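Putative short-chain dehydrogenase/reductase (Burkholderia xenovorans, PDB 5IZ4) probably works as a nucleotide-dependent oxidoreductase, perhaps an NADPH-linked 3-oxoacyl-[acyl-carrier-protein] reductase, and holds ADP in its nucleotide pocket. Local coordinates at residues 102-107 and 125-130; 119-124 and 169-174; 98-103 and 155-160; 21-26 and 43-48. All coordinates share one frame; numbering follows the deposited sequence.

Contact 1 of 4, residues 102-107 and 125-130. With ADP (adenosine-5'-diphosphate), chain B.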
# COMPACT_ATOMS: atom_id res chain seq x y z
N ALA A 102 2.03 23.20 -10.27
CA ALA A 102 3.33 23.55 -10.81
C ALA A 102 4.25 22.35 -10.74
O ALA A 102 4.31 21.66 -9.72
CB ALA A 102 3.92 24.73 -10.03
N GLY A 103 4.95 22.07 -11.84
CA GLY A 103 5.87 20.95 -11.83
C GLY A 103 6.74 20.96 -13.07
O GLY A 103 6.51 21.72 -14.01
N THR A 104 7.77 20.12 -13.04
CA THR A 104 8.66 20.03 -14.18
C THR A 104 9.23 18.62 -14.28
O THR A 104 9.18 17.84 -13.32
CB THR A 104 9.80 21.05 -14.10
OG1 THR A 104 10.47 21.12 -15.37
CG2 THR A 104 10.81 20.64 -13.04
N THR A 105 9.74 18.30 -15.46
CA THR A 105 10.45 17.05 -15.68
C THR A 105 11.28 17.18 -16.94
O THR A 105 11.32 18.23 -17.59
CB THR A 105 9.49 15.86 -15.79
OG1 THR A 105 10.25 14.64 -15.75
CG2 THR A 105 8.69 15.92 -17.08
N ARG A 106 11.98 16.10 -17.26
CA ARG A 106 12.65 15.93 -18.54
C ARG A 106 12.73 14.43 -18.79
O ARG A 106 13.08 13.68 -17.88
CB ARG A 106 14.04 16.57 -18.54
CG ARG A 106 14.78 16.42 -19.85
CD ARG A 106 15.79 17.55 -20.04
NE ARG A 106 16.80 17.58 -18.98
CZ ARG A 106 17.88 16.79 -18.95
NH1 ARG A 106 18.08 15.91 -19.92
NH2 ARG A 106 18.75 16.88 -17.95
N VAL A 107 12.38 14.00 -20.00
CA VAL A 107 12.39 12.57 -20.30
C VAL A 107 13.83 12.08 -20.37
O VAL A 107 14.62 12.55 -21.20
CB VAL A 107 11.65 12.28 -21.61
CG1 VAL A 107 11.74 10.80 -21.95
CG2 VAL A 107 10.19 12.71 -21.51
N TYR A 125 13.30 18.33 -8.14
CA TYR A 125 12.85 18.35 -6.75
C TYR A 125 12.52 19.77 -6.32
O TYR A 125 11.61 19.97 -5.50
CB TYR A 125 13.94 17.77 -5.86
CG TYR A 125 13.53 17.32 -4.48
CD1 TYR A 125 13.98 17.98 -3.35
CD2 TYR A 125 12.74 16.19 -4.30
CE1 TYR A 125 13.64 17.54 -2.06
CE2 TYR A 125 12.39 15.75 -3.04
CZ TYR A 125 12.84 16.43 -1.92
OH TYR A 125 12.50 15.97 -0.65
N ARG A 126 13.24 20.75 -6.87
CA ARG A 126 13.03 22.13 -6.47
C ARG A 126 11.62 22.60 -6.80
O ARG A 126 11.00 23.31 -6.01
CB ARG A 126 14.09 23.00 -7.15
CG ARG A 126 13.78 24.47 -7.30
CD ARG A 126 13.97 25.25 -6.01
NE ARG A 126 15.24 25.01 -5.30
CZ ARG A 126 15.53 25.59 -4.15
NH1 ARG A 126 14.67 26.46 -3.62
NH2 ARG A 126 16.68 25.33 -3.52
N VAL A 127 11.09 22.18 -7.96
CA VAL A 127 9.73 22.57 -8.32
C VAL A 127 8.72 21.62 -7.69
O VAL A 127 7.72 22.05 -7.10
CB VAL A 127 9.55 22.60 -9.85
CG1 VAL A 127 8.16 23.12 -10.19
CG2 VAL A 127 10.65 23.42 -10.53
N ASN A 128 8.95 20.32 -7.83
CA ASN A 128 7.89 19.36 -7.55
C ASN A 128 7.68 19.17 -6.07
O ASN A 128 6.55 18.88 -5.64
CB ASN A 128 8.20 18.02 -8.22
CG ASN A 128 8.20 18.11 -9.73
OD1 ASN A 128 7.97 19.17 -10.30
ND2 ASN A 128 8.45 16.98 -10.39
N LEU A 129 8.73 19.30 -5.26
CA LEU A 129 8.61 19.03 -3.84
C LEU A 129 8.84 20.28 -3.01
O LEU A 129 7.94 20.67 -2.25
CB LEU A 129 9.59 17.90 -3.43
CG LEU A 129 9.45 17.31 -2.02
CD1 LEU A 129 9.96 18.27 -0.92
CD2 LEU A 129 8.00 16.89 -1.75
N ILE A 130 10.02 20.91 -3.11
CA ILE A 130 10.28 22.11 -2.33
C ILE A 130 9.28 23.20 -2.69
O ILE A 130 8.68 23.83 -1.81
CB ILE A 130 11.73 22.58 -2.52
CG1 ILE A 130 12.69 21.51 -2.00
CG2 ILE A 130 11.92 23.92 -1.81
CD1 ILE A 130 14.16 21.79 -2.22
PB ADP B . 0.43 18.78 -16.46
O1B ADP B . 1.13 19.14 -15.10
O2B ADP B . -0.87 19.56 -16.80
O3B ADP B . 0.42 17.27 -16.87
PA ADP B . 2.10 21.04 -17.62
O1A ADP B . 3.71 21.10 -17.88
O2A ADP B . 1.34 21.91 -18.67
O3A ADP B . 1.73 19.50 -17.51
O5' ADP B . 2.08 21.78 -16.14
C5' ADP B . 3.28 22.22 -15.49
C4' ADP B . 3.05 23.71 -15.22
O4' ADP B . 3.95 24.18 -14.14
C3' ADP B . 3.35 24.62 -16.44
O3' ADP B . 2.49 25.73 -16.49
C2' ADP B . 4.78 25.09 -16.09
O2' ADP B . 4.99 26.32 -16.80
C1' ADP B . 4.64 25.33 -14.60
N9 ADP B . 5.96 25.42 -13.94
C8 ADP B . 7.16 24.76 -14.25
N7 ADP B . 8.12 25.13 -13.43
C5 ADP B . 7.55 26.04 -12.56
C6 ADP B . 8.06 26.75 -11.49
N6 ADP B . 9.37 26.61 -11.14
N1 ADP B . 7.26 27.58 -10.82
C2 ADP B . 5.98 27.70 -11.20
N3 ADP B . 5.41 27.06 -12.20
C4 ADP B . 6.22 26.22 -12.87
O HOH W 1 4.80 22.72 -7.07

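Contact 2 of 4, residues 119-124 and 169-174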
# COMPACT_ATOMS: atom_id res chain seq x y z
N PHE A 119 22.36 17.49 -10.76
CA PHE A 119 21.72 18.74 -11.19
C PHE A 119 20.25 18.53 -11.52
O PHE A 119 19.39 19.33 -11.13
CB PHE A 119 22.44 19.33 -12.40
CG PHE A 119 23.78 19.92 -12.08
CD1 PHE A 119 23.87 21.14 -11.43
CD2 PHE A 119 24.95 19.24 -12.39
CE1 PHE A 119 25.10 21.70 -11.12
CE2 PHE A 119 26.19 19.80 -12.09
CZ PHE A 119 26.27 21.03 -11.45
N GLU A 120 19.95 17.46 -12.26
CA GLU A 120 18.58 17.21 -12.68
C GLU A 120 17.71 16.72 -11.53
O GLU A 120 16.55 17.12 -11.41
CB GLU A 120 18.56 16.22 -13.85
CG GLU A 120 17.17 15.85 -14.35
CD GLU A 120 16.43 17.01 -15.00
OE1 GLU A 120 17.05 18.08 -15.27
OE2 GLU A 120 15.21 16.83 -15.25
N PHE A 121 18.28 15.89 -10.64
CA PHE A 121 17.52 15.49 -9.46
C PHE A 121 17.10 16.72 -8.66
O PHE A 121 15.94 16.84 -8.25
CB PHE A 121 18.35 14.56 -8.56
CG PHE A 121 18.33 13.10 -8.97
CD1 PHE A 121 19.32 12.58 -9.79
CD2 PHE A 121 17.34 12.24 -8.50
CE1 PHE A 121 19.33 11.24 -10.14
CE2 PHE A 121 17.34 10.89 -8.85
CZ PHE A 121 18.33 10.39 -9.68
N GLU A 122 18.04 17.66 -8.47
CA GLU A 122 17.70 18.88 -7.73
C GLU A 122 16.76 19.78 -8.51
O GLU A 122 15.87 20.40 -7.92
CB GLU A 122 18.98 19.66 -7.34
CG GLU A 122 19.87 18.91 -6.37
CD GLU A 122 20.78 19.82 -5.56
OE1 GLU A 122 21.27 20.82 -6.12
OE2 GLU A 122 21.01 19.52 -4.36
N ARG A 123 16.93 19.87 -9.84
CA ARG A 123 16.09 20.77 -10.63
C ARG A 123 14.63 20.35 -10.53
O ARG A 123 13.74 21.19 -10.35
CB ARG A 123 16.53 20.77 -12.09
CG ARG A 123 15.84 21.83 -12.96
CD ARG A 123 16.11 21.61 -14.44
NE ARG A 123 15.41 20.41 -14.91
CZ ARG A 123 14.13 20.38 -15.27
NH1 ARG A 123 13.41 21.50 -15.23
NH2 ARG A 123 13.58 19.24 -15.68
N VAL A 124 14.38 19.05 -10.61
CA VAL A 124 13.01 18.54 -10.55
C VAL A 124 12.46 18.64 -9.14
O VAL A 124 11.29 18.99 -8.92
CB VAL A 124 13.00 17.08 -11.07
CG1 VAL A 124 11.65 16.45 -10.86
CG2 VAL A 124 13.40 17.04 -12.54
N SER A 169 8.57 9.79 -16.52
CA SER A 169 9.46 10.44 -17.49
C SER A 169 10.94 10.27 -17.12
O SER A 169 11.79 10.15 -18.01
CB SER A 169 9.08 11.91 -17.61
OG SER A 169 8.93 12.50 -16.33
N SER A 170 11.26 10.25 -15.83
CA SER A 170 12.64 10.02 -15.41
C SER A 170 12.64 9.52 -13.98
O SER A 170 11.66 9.67 -13.25
CB SER A 170 13.50 11.28 -15.50
OG SER A 170 13.27 12.13 -14.37
N ILE A 171 13.77 8.93 -13.58
CA ILE A 171 13.87 8.46 -12.20
C ILE A 171 13.91 9.65 -11.23
O ILE A 171 13.45 9.53 -10.09
CB ILE A 171 15.10 7.54 -12.05
CG1 ILE A 171 15.01 6.74 -10.74
CG2 ILE A 171 16.42 8.32 -12.14
CD1 ILE A 171 16.19 5.81 -10.51
N ALA A 172 14.44 10.80 -11.67
CA ALA A 172 14.40 11.99 -10.82
C ALA A 172 12.97 12.49 -10.64
O ALA A 172 12.59 12.94 -9.55
CB ALA A 172 15.28 13.10 -11.41
N TYR A 173 12.17 12.40 -11.69
CA TYR A 173 10.76 12.77 -11.58
C TYR A 173 10.02 11.81 -10.66
O TYR A 173 9.29 12.23 -9.76
CB TYR A 173 10.13 12.78 -12.98
CG TYR A 173 8.66 13.11 -13.02
CD1 TYR A 173 8.23 14.43 -13.04
CD2 TYR A 173 7.70 12.10 -13.05
CE1 TYR A 173 6.87 14.74 -13.10
CE2 TYR A 173 6.35 12.40 -13.10
CZ TYR A 173 5.94 13.72 -13.12
OH TYR A 173 4.60 14.03 -13.17
N ALA A 174 10.24 10.51 -10.84
CA ALA A 174 9.56 9.53 -10.00
C ALA A 174 9.91 9.75 -8.53
O ALA A 174 9.03 9.75 -7.67
CB ALA A 174 9.92 8.12 -10.45
O HOH W 2 14.15 14.46 -15.36
O HOH W 3 14.38 14.40 -7.85

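Contact 3 of 4, residues 98-103 and 155-160. With ADP (adenosine-5'-diphosphate), chain B.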
# COMPACT_ATOMS: atom_id res chain seq x y z
N LEU A 98 -6.05 25.30 -2.33
CA LEU A 98 -4.79 25.47 -3.06
C LEU A 98 -4.58 24.20 -3.86
O LEU A 98 -4.58 23.10 -3.29
CB LEU A 98 -3.62 25.71 -2.11
CG LEU A 98 -2.22 25.57 -2.73
CD1 LEU A 98 -1.97 26.68 -3.74
CD2 LEU A 98 -1.17 25.60 -1.61
N ILE A 99 -4.41 24.33 -5.17
CA ILE A 99 -4.15 23.18 -6.04
C ILE A 99 -2.73 23.35 -6.59
O ILE A 99 -2.46 24.22 -7.43
CB ILE A 99 -5.17 23.08 -7.18
CG1 ILE A 99 -6.58 23.48 -6.72
CG2 ILE A 99 -5.18 21.66 -7.75
CD1 ILE A 99 -7.22 22.52 -5.72
N ASN A 100 -1.81 22.51 -6.11
CA ASN A 100 -0.39 22.60 -6.48
C ASN A 100 -0.16 21.81 -7.77
O ASN A 100 0.13 20.62 -7.74
CB ASN A 100 0.49 22.07 -5.35
CG ASN A 100 0.53 23.00 -4.16
OD1 ASN A 100 0.92 24.16 -4.28
ND2 ASN A 100 0.10 22.51 -2.99
N CYS A 101 -0.26 22.49 -8.91
CA CYS A 101 -0.03 21.86 -10.21
C CYS A 101 1.30 22.26 -10.85
O CYS A 101 1.65 21.70 -11.89
CB CYS A 101 -1.16 22.17 -11.19
SG CYS A 101 -2.82 21.88 -10.51
N ALA A 102 2.03 23.20 -10.27
CA ALA A 102 3.33 23.55 -10.81
C ALA A 102 4.25 22.35 -10.74
O ALA A 102 4.31 21.66 -9.72
CB ALA A 102 3.92 24.73 -10.03
N GLY A 103 4.95 22.07 -11.84
CA GLY A 103 5.87 20.95 -11.83
C GLY A 103 6.74 20.96 -13.07
O GLY A 103 6.51 21.72 -14.01
N VAL A 155 -6.15 21.36 0.39
CA VAL A 155 -4.94 21.39 -0.43
C VAL A 155 -4.92 20.13 -1.29
O VAL A 155 -5.07 19.02 -0.77
CB VAL A 155 -3.67 21.48 0.45
CG1 VAL A 155 -2.39 21.43 -0.40
CG2 VAL A 155 -3.70 22.78 1.28
N VAL A 156 -4.73 20.30 -2.60
CA VAL A 156 -4.65 19.18 -3.53
C VAL A 156 -3.30 19.24 -4.23
O VAL A 156 -2.99 20.22 -4.91
CB VAL A 156 -5.80 19.19 -4.55
CG1 VAL A 156 -5.63 18.06 -5.58
CG2 VAL A 156 -7.16 19.11 -3.85
N ASN A 157 -2.50 18.18 -4.07
CA ASN A 157 -1.18 18.08 -4.67
C ASN A 157 -1.25 17.19 -5.90
O ASN A 157 -1.71 16.05 -5.80
CB ASN A 157 -0.18 17.51 -3.66
CG ASN A 157 -0.02 18.38 -2.44
OD1 ASN A 157 -0.12 19.61 -2.53
ND2 ASN A 157 0.24 17.76 -1.29
N VAL A 158 -0.78 17.68 -7.04
CA VAL A 158 -0.78 16.86 -8.24
C VAL A 158 0.52 16.06 -8.23
O VAL A 158 1.59 16.59 -8.53
CB VAL A 158 -0.94 17.68 -9.52
CG1 VAL A 158 -0.94 16.73 -10.73
CG2 VAL A 158 -2.22 18.47 -9.46
N SER A 159 0.41 14.79 -7.86
CA SER A 159 1.57 13.91 -7.91
C SER A 159 1.53 13.16 -9.24
O SER A 159 1.19 13.74 -10.27
CB SER A 159 1.55 12.98 -6.69
OG SER A 159 2.71 12.18 -6.63
N SER A 160 1.85 11.86 -9.23
CA SER A 160 1.89 11.09 -10.47
C SER A 160 1.90 9.61 -10.14
O SER A 160 2.43 9.20 -9.10
CB SER A 160 3.14 11.43 -11.32
OG SER A 160 3.25 10.58 -12.46
PB ADP B . 0.43 18.78 -16.46
O1B ADP B . 1.13 19.14 -15.10
O2B ADP B . -0.87 19.56 -16.80
O3B ADP B . 0.42 17.27 -16.87
PA ADP B . 2.10 21.04 -17.62
O1A ADP B . 3.71 21.10 -17.88
O2A ADP B . 1.34 21.91 -18.67
O3A ADP B . 1.73 19.50 -17.51
O5' ADP B . 2.08 21.78 -16.14
C5' ADP B . 3.28 22.22 -15.49
C4' ADP B . 3.05 23.71 -15.22
O4' ADP B . 3.95 24.18 -14.14
C3' ADP B . 3.35 24.62 -16.44
O3' ADP B . 2.49 25.73 -16.49
C2' ADP B . 4.78 25.09 -16.09
O2' ADP B . 4.99 26.32 -16.80
C1' ADP B . 4.64 25.33 -14.60
N9 ADP B . 5.96 25.42 -13.94
C8 ADP B . 7.16 24.76 -14.25
N7 ADP B . 8.12 25.13 -13.43
C5 ADP B . 7.55 26.04 -12.56
C6 ADP B . 8.06 26.75 -11.49
N6 ADP B . 9.37 26.61 -11.14
N1 ADP B . 7.26 27.58 -10.82
C2 ADP B . 5.98 27.70 -11.20
N3 ADP B . 5.41 27.06 -12.20
C4 ADP B . 6.22 26.22 -12.87

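Contact 4 of 4, residues 21-26 and 43-48. With ADP (adenosine-5'-diphosphate), chain B.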
# COMPACT_ATOMS: atom_id res chain seq x y z
N GLY A 21 0.86 26.32 -11.53
CA GLY A 21 0.88 25.60 -12.79
C GLY A 21 -0.36 25.83 -13.60
O GLY A 21 -0.78 24.93 -14.35
N SER A 22 -0.97 27.00 -13.48
CA SER A 22 -2.30 27.24 -14.03
C SER A 22 -2.29 27.66 -15.48
O SER A 22 -3.37 27.83 -16.06
CB SER A 22 -3.03 28.30 -13.20
OG SER A 22 -4.41 28.30 -13.53
N ALA A 23 -1.12 27.81 -16.10
CA ALA A 23 -1.06 28.27 -17.48
C ALA A 23 -1.45 27.20 -18.49
O ALA A 23 -1.75 27.53 -19.64
CB ALA A 23 0.34 28.78 -17.81
N SER A 24 -1.44 25.92 -18.09
CA SER A 24 -1.62 24.85 -19.06
C SER A 24 -2.00 23.58 -18.32
O SER A 24 -2.00 23.52 -17.09
CB SER A 24 -0.36 24.63 -19.89
OG SER A 24 0.73 24.32 -19.05
N GLY A 25 -2.33 22.56 -19.11
CA GLY A 25 -2.51 21.21 -18.60
C GLY A 25 -3.53 21.13 -17.48
O GLY A 25 -4.61 21.74 -17.53
N ILE A 26 -3.18 20.36 -16.45
CA ILE A 26 -4.11 20.08 -15.35
C ILE A 26 -4.46 21.35 -14.60
O ILE A 26 -5.62 21.57 -14.23
CB ILE A 26 -3.50 19.01 -14.42
CG1 ILE A 26 -3.50 17.65 -15.12
CG2 ILE A 26 -4.23 18.97 -13.07
CD1 ILE A 26 -2.63 16.61 -14.43
N ILE A 43 -4.91 32.61 -10.65
CA ILE A 43 -4.31 31.83 -11.73
C ILE A 43 -2.80 31.99 -11.65
O ILE A 43 -2.25 33.07 -11.92
CB ILE A 43 -4.86 32.28 -13.09
CG1 ILE A 43 -6.32 31.81 -13.22
CG2 ILE A 43 -4.04 31.72 -14.24
CD1 ILE A 43 -7.09 32.59 -14.25
N GLY A 44 -2.11 30.92 -11.26
CA GLY A 44 -0.67 31.00 -11.10
C GLY A 44 0.07 30.77 -12.40
O GLY A 44 0.09 29.66 -12.93
N ASN A 45 0.67 31.84 -12.91
CA ASN A 45 1.49 31.79 -14.11
C ASN A 45 2.95 31.62 -13.72
O ASN A 45 3.39 32.13 -12.69
CB ASN A 45 1.32 33.08 -14.93
CG ASN A 45 2.17 33.09 -16.17
OD1 ASN A 45 2.00 32.26 -17.06
ND2 ASN A 45 3.10 34.04 -16.25
N PHE A 46 3.70 30.91 -14.56
CA PHE A 46 5.13 30.70 -14.30
C PHE A 46 5.94 31.96 -14.62
O PHE A 46 6.40 32.67 -13.72
CB PHE A 46 5.64 29.48 -15.08
CG PHE A 46 7.10 29.14 -14.82
CD1 PHE A 46 7.76 29.60 -13.69
CD2 PHE A 46 7.81 28.37 -15.73
CE1 PHE A 46 9.10 29.29 -13.47
CE2 PHE A 46 9.15 28.07 -15.52
CZ PHE A 46 9.79 28.53 -14.39
N ASP A 47 6.13 32.26 -15.91
CA ASP A 47 6.99 33.38 -16.30
C ASP A 47 6.51 33.95 -17.63
O ASP A 47 5.40 33.67 -18.08
CB ASP A 47 8.46 32.93 -16.34
CG ASP A 47 8.71 31.79 -17.32
OD1 ASP A 47 7.90 31.57 -18.24
OD2 ASP A 47 9.75 31.11 -17.18
N ASP A 48 7.36 34.75 -18.29
CA ASP A 48 6.92 35.37 -19.53
C ASP A 48 6.60 34.34 -20.61
O ASP A 48 5.71 34.57 -21.44
CB ASP A 48 7.97 36.35 -20.05
CG ASP A 48 8.13 37.57 -19.16
OD1 ASP A 48 7.27 37.78 -18.28
OD2 ASP A 48 9.10 38.33 -19.35
PB ADP B . 0.43 18.78 -16.46
O1B ADP B . 1.13 19.14 -15.10
O2B ADP B . -0.87 19.56 -16.80
O3B ADP B . 0.42 17.27 -16.87
PA ADP B . 2.10 21.04 -17.62
O1A ADP B . 3.71 21.10 -17.88
O2A ADP B . 1.34 21.91 -18.67
O3A ADP B . 1.73 19.50 -17.51
O5' ADP B . 2.08 21.78 -16.14
C5' ADP B . 3.28 22.22 -15.49
C4' ADP B . 3.05 23.71 -15.22
O4' ADP B . 3.95 24.18 -14.14
C3' ADP B . 3.35 24.62 -16.44
O3' ADP B . 2.49 25.73 -16.49
C2' ADP B . 4.78 25.09 -16.09
O2' ADP B . 4.99 26.32 -16.80
C1' ADP B . 4.64 25.33 -14.60
N9 ADP B . 5.96 25.42 -13.94
C8 ADP B . 7.16 24.76 -14.25
N7 ADP B . 8.12 25.13 -13.43
C5 ADP B . 7.55 26.04 -12.56
C6 ADP B . 8.06 26.75 -11.49
N6 ADP B . 9.37 26.61 -11.14
N1 ADP B . 7.26 27.58 -10.82
C2 ADP B . 5.98 27.70 -11.20
N3 ADP B . 5.41 27.06 -12.20
C4 ADP B . 6.22 26.22 -12.87
O HOH W 4 2.89 28.25 -12.38
O HOH W 5 1.78 28.13 -15.07

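Contact 1 of 4, residues 102-107 and 125-130
The carboxamide of Asn-128 pairs with both polar backbone atoms of Thr-104. Thr-104 N donates to Asn-128 OD1 at 2.9 Å (N-H...O 154°), meeting a lone pair in the carbonyl plane. In return Asn-128 ND2 donates to Thr-104 O at 3.1 Å, with that acceptor 16° out of the amide plane. Two opposed bonds to one residue fix the rotation of the amide, and a further bond from ND2 to Ser-176 OG ties it to helix 171-191. A first torsion of -66°, with CG anti to the carbonyl carbon, aims the amide at the loop; OD1 then lies 3.1 Å from Gly-103 CA, a close fit. One water adds a third polar link, donating to Val-127 O and, at 2.9 Å, to Ala-102 O.

The helix turn behind this pair is widened to a pi-type turn at 126-130, and the loop facing it leaves strand 97-100 of the Rossmann fold through Asn-Cys-Ala-Gly, the local form of the Asn-Asn-Ala-Gly motif of classical short-chain dehydrogenases.

Apolar contact is carried by Val-127. Its CG1 branch presses on Gly-103 CA at 3.6 Å, while CG2 meets Thr-104 CG2 at 3.7 Å, the two side chains crossing at about a right angle. The hydroxyl of Thr-104 turns instead to Arg-123 NH1.

Toward the nucleotide, Gly-103 N donates to ADP O4' at 3.3 Å, Ala-102 CB lies under the adenine near N3, and Val-127 CG2 comes within 3.5 Å of ADP N6.

Contact 2 of 4, residues 119-124 and 169-174
Ala-172 lies over one face of the Phe-121 ring: its CB is 3.9 Å from the ring centroid and 22° off the normal, a CH-pi contact displaced toward the rim. Phe-121 has CG anti to its carbonyl carbon (chi1 -83°), which swings the ring across to the start of helix 171-191. There CZ meets Ile-171 CG2 at 3.7 Å, the two side chains crossing at a slant. One turn on, Val-124 CG1 rests 3.9 Å from Tyr-173 CA. The Phe-121 ring also meets Tyr-133 of the second subunit, in keeping with the pairing of these two long helices in short-chain dehydrogenase assemblies.

Polar groups flank the apolar patch. Arg-123 grips Glu-120 side-on, NE bonding OE1 at 2.9 Å and NH2 taking OE2, with the carboxylate at the edge of the guanidinium plane. Glu-120 OE2 also accepts from a water at 2.6 Å, and Ser-170 OG donates to that water at 2.7 Å. The same hydroxyl, at the N-cap, receives Tyr-173 N at 2.9 Å. A second water donates to Phe-121 O and Ala-172 O.

No direct hydrogen bond spans the two segments, so they are held by apolar packing of Phe-121, Val-124, Ile-171 and Ala-172 and by two bridging waters, while the salt bridge probably steadies Glu-120's negative charge.

Contact 3 of 4, residues 98-103 and 155-160
Asn-100 runs alongside Asn-157, both side chains pointing the same way from neighbouring strands. The CB of Asn-100 already lies 3.8 Å from Asn-157 OD1, and CG, anti to the carbonyl carbon at chi1 -72°, is also 3.8 Å from that oxygen. At the tip, ND2 donates to Asn-157 OD1 at 2.9 Å, almost in line with the Asn-157 carbonyl (C=O...N 170°), with the acceptor close to the amide plane of Asn-100; the two amide planes stand 31° apart. The same ND2 rests near Val-155 CG1. The buried pair is tied to helix 171-191 by Thr-184 OG1, which bonds Asn-157 ND2, and more weakly to helix 118-146 by Thr-136 OG1, which meets Asn-100 ND2.

These strands are parallel neighbours in the central sheet of the Rossmann fold, and Asn-100 opens the Asn-Cys-Ala-Gly motif. Their ladder runs Val-156 N to Leu-98 O (2.9 Å), Asn-100 N to Val-156 O (2.8 Å) and, longer, Val-158 N to Asn-100 O (3.2 Å).

On the other face Ile-99 CD1 packs beside Val-156 CB at 3.8 Å, under helix 25-36. Past the strand end, Cys-101 SG meets Val-158 CG2 at 3.6 Å, with Ile-26 against both residues.

Contact 4 of 4, residues 21-26 and 43-48
The glycine-rich turn of the first beta-alpha-beta unit meets the end of strand 40-45 here, where Ser-22 N donates to Gly-44 O at 2.9 Å, in the carbonyl plane. Gly-21 to Ser-24 form a type I turn, and Gly-21 enters it with positive phi. Ser-22 has OG anti to its backbone N (chi1 -166°), which lays the hydroxyl against Ile-43 CG2 at 3.5 Å; buried there, OG has no hydrogen-bond partner in the model. Ala-23 N reaches Gly-44 O through a water that takes its N-H at 3.1 Å and also lies 2.9 Å from ADP O3'.

Ser-24 OG donates to ADP O2A at 2.5 Å, and Ile-26 N, in the first turn of the next helix, donates to O2B at a distance so short that its exact length is doubtful. Gly-25 has no side chain, and a CB there would run into O2B; its positive phi also suits glycine. The Phe-46 ring carries the adenine on one face, with ADP C5 3.6 Å above its centre; Asp-47 OD2 lies over the opposite face's rim.

Diphosphate near the helix N-terminus and adenine beyond the second strand mark the Thr-Gly-X-X-X-Gly-X-Gly nucleotide site of classical short-chain dehydrogenases.

Overall arrangement
Contacts 1, 3 and 4 all touch ADP; 1 and 3 do so largely through the Ala-102 and Gly-103 they share, 4 through its glycine-rich turn and Phe-46. Contact 3, near the centre of the chain, supplies the strand that leads into contact 1, their centres about 11 Å apart. The centres of contacts 3 and 4 are about 12 Å apart, and they pack where Ile-26 CG2 is 4.1 Å from Cys-101 SG. Contact 2 stands back from the nucleotide, its centre about 20 Å from that of contact 4, though the Tyr-173 side chain is about 6 Å from ADP. It joins contact 1 through Thr-105 OG1 and Ser-169 OG at 2.6 Å; both face the second subunit.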